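Local coordinates for DegV family protein (Thermus thermophilus, PDB 2DT8) that binds a fatty acid, seen here as palmitic acid, and carries a zinc ion, as a lipid-binding member of the DegV family, at residues Lys213-Arg216 with Ala217-Glu220. Numbering follows the deposited sequence.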
ATOM      1  N   LYS A 213       0.468  18.960  -9.215  1.00  9.52           N
ATOM      2  CA  LYS A 213       0.423  20.215  -8.477  1.00  8.22           C
ATOM      3  C   LYS A 213       0.602  19.913  -6.986  1.00  9.58           C
ATOM      4  O   LYS A 213       1.387  20.569  -6.300  1.00 10.91           O
ATOM      5  CB  LYS A 213      -0.920  20.920  -8.708  1.00 12.72           C
ATOM      6  CG  LYS A 213      -1.114  22.170  -7.853  1.00 16.54           C
ATOM      7  CD  LYS A 213      -2.484  22.808  -8.095  1.00 18.24           C
ATOM      8  CE  LYS A 213      -2.728  23.980  -7.150  1.00 24.72           C
ATOM      9  NZ  LYS A 213      -4.060  24.619  -7.390  1.00 25.38           N
ATOM     10  N   ALA A 214      -0.134  18.922  -6.491  1.00  9.74           N
ATOM     11  CA  ALA A 214      -0.049  18.533  -5.084  1.00  8.17           C
ATOM     12  C   ALA A 214       1.351  18.021  -4.763  1.00  9.08           C
ATOM     13  O   ALA A 214       1.911  18.326  -3.705  1.00  8.72           O
ATOM     14  CB  ALA A 214      -1.081  17.453  -4.774  1.00  7.97           C
ATOM     15  N   PHE A 215       1.913  17.234  -5.675  1.00  7.45           N
ATOM     16  CA  PHE A 215       3.245  16.679  -5.485  1.00  7.12           C
ATOM     17  C   PHE A 215       4.319  17.753  -5.395  1.00  9.83           C
ATOM     18  O   PHE A 215       5.194  17.691  -4.527  1.00  8.58           O
ATOM     19  CB  PHE A 215       3.590  15.722  -6.624  1.00  7.96           C
ATOM     20  CG  PHE A 215       4.941  15.084  -6.488  1.00  6.86           C
ATOM     21  CD1 PHE A 215       5.242  14.283  -5.386  1.00  8.28           C
ATOM     22  CD2 PHE A 215       5.915  15.273  -7.463  1.00  9.22           C
ATOM     23  CE1 PHE A 215       6.493  13.679  -5.262  1.00 10.35           C
ATOM     24  CE2 PHE A 215       7.169  14.670  -7.346  1.00  9.99           C
ATOM     25  CZ  PHE A 215       7.455  13.874  -6.248  1.00  9.87           C
ATOM     26  N   ARG A 216       4.269  18.726  -6.297  1.00 10.70           N
ATOM     27  CA  ARG A 216       5.255  19.798  -6.273  1.00 10.42           C
ATOM     28  C   ARG A 216       5.174  20.567  -4.953  1.00  9.55           C
ATOM     29  O   ARG A 216       6.204  20.908  -4.367  1.00 12.38           O
ATOM     30  CB  ARG A 216       5.040  20.751  -7.451  1.00 13.84           C
ATOM     31  CG  ARG A 216       5.533  20.212  -8.786  1.00 17.24           C
ATOM     32  CD  ARG A 216       5.290  21.240  -9.889  1.00 26.67           C
ATOM     33  NE  ARG A 216       5.733  20.789 -11.206  1.00 32.11           N
ATOM     34  CZ  ARG A 216       7.000  20.778 -11.613  1.00 33.22           C
ATOM     35  NH1 ARG A 216       7.966  21.192 -10.805  1.00 33.81           N
ATOM     36  NH2 ARG A 216       7.300  20.352 -12.834  1.00 36.11           N
ATOM     37  N   ALA A 217       3.956  20.836  -4.490  1.00 10.94           N
ATOM     38  CA  ALA A 217       3.757  21.547  -3.228  1.00  9.37           C
ATOM     39  C   ALA A 217       4.373  20.748  -2.080  1.00 10.76           C
ATOM     40  O   ALA A 217       5.080  21.303  -1.234  1.00 13.22           O
ATOM     41  CB  ALA A 217       2.276  21.771  -2.975  1.00 12.26           C
ATOM     42  N   TRP A 218       4.106  19.444  -2.050  1.00  9.15           N
ATOM     43  CA  TRP A 218       4.657  18.576  -1.008  1.00  9.00           C
ATOM     44  C   TRP A 218       6.181  18.442  -1.114  1.00  9.36           C
ATOM     45  O   TRP A 218       6.884  18.384  -0.097  1.00  8.82           O
ATOM     46  CB  TRP A 218       4.036  17.172  -1.103  1.00  8.71           C
ATOM     47  CG  TRP A 218       4.687  16.167  -0.204  1.00  8.51           C
ATOM     48  CD1 TRP A 218       4.388  15.921   1.108  1.00  8.25           C
ATOM     49  CD2 TRP A 218       5.795  15.322  -0.528  1.00  6.47           C
ATOM     50  NE1 TRP A 218       5.243  14.978   1.616  1.00  7.57           N
ATOM     51  CE2 TRP A 218       6.115  14.585   0.634  1.00  7.17           C
ATOM     52  CE3 TRP A 218       6.545  15.102  -1.693  1.00  6.70           C
ATOM     53  CZ2 TRP A 218       7.165  13.666   0.677  1.00  8.20           C
ATOM     54  CZ3 TRP A 218       7.589  14.186  -1.655  1.00  6.83           C
ATOM     55  CH2 TRP A 218       7.886  13.472  -0.476  1.00  7.20           C
ATOM     56  N   ALA A 219       6.687  18.394  -2.346  1.00  9.09           N
ATOM     57  CA  ALA A 219       8.115  18.210  -2.619  1.00  9.17           C
ATOM     58  C   ALA A 219       9.052  19.358  -2.242  1.00  9.41           C
ATOM     59  O   ALA A 219      10.270  19.161  -2.160  1.00 10.63           O
ATOM     60  CB  ALA A 219       8.308  17.873  -4.104  1.00  9.91           C
ATOM     61  N   GLU A 220       8.528  20.468  -1.979  1.00 10.29           N
ATOM     62  CA  GLU A 220       9.353  21.638  -1.679  1.00 12.69           C
ATOM     63  C   GLU A 220      10.450  21.393  -0.642  1.00  9.56           C
ATOM     64  O   GLU A 220      10.177  21.005   0.491  1.00 10.08           O
ATOM     65  CB  GLU A 220       8.461  22.789  -1.219  1.00 15.67           C
ATOM     66  CG  GLU A 220       9.146  24.142  -1.210  1.00 25.08           C
ATOM     67  CD  GLU A 220       9.373  24.670  -2.609  1.00 29.44           C
ATOM     68  OE1 GLU A 220       8.608  24.279  -3.514  1.00 31.08           O
ATOM     69  OE2 GLU A 220      10.304  25.480  -2.803  1.00 32.73           O
TER
HETATM   70  O   HOH W   1       8.441  21.816  -5.199  1.00 27.20           O
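Ala217, Trp218 and Ala219 each hand a backbone N-H to the carbonyl four residues back, and together they illustrate how a helix nearing its C-terminal end settles its polar groups. Ala217 N bonds to Lys213 O at 3.2 Å and Trp218 N to Ala214 O at 3.0 Å, both with N-H...O angles of 162°. The third bond, Ala219 N to Phe215 O, is shorter at 2.7 Å but more bent, at 148°. One residue on, Arg216 O accepts from a water at 2.6 Å that also donates to Glu220 OE1 at 3.0 Å, linking the backbone of Arg216 to the side chain of Glu220. The guanidinium of Arg216 turns away, NH2 donating to Ser248 O. Trp218 O accepts from Arg222 NE, and Trp218 NE1 makes a weak hydrogen bond to Asp152 OD1. Phe215 and Trp218 both set CG anti to the backbone N, which brings Phe215 CE1 within 3.8 Å of Trp218 CZ3; the ring planes lie 21° apart, but little of one ring lies over the other. This aromatic pair seats helix 204-219 against the four-stranded sheet, where both rings meet Phe154 of strand 154-158 and Ile225 of strand 225-231, and Phe215 also meets Phe275 of strand 273-279.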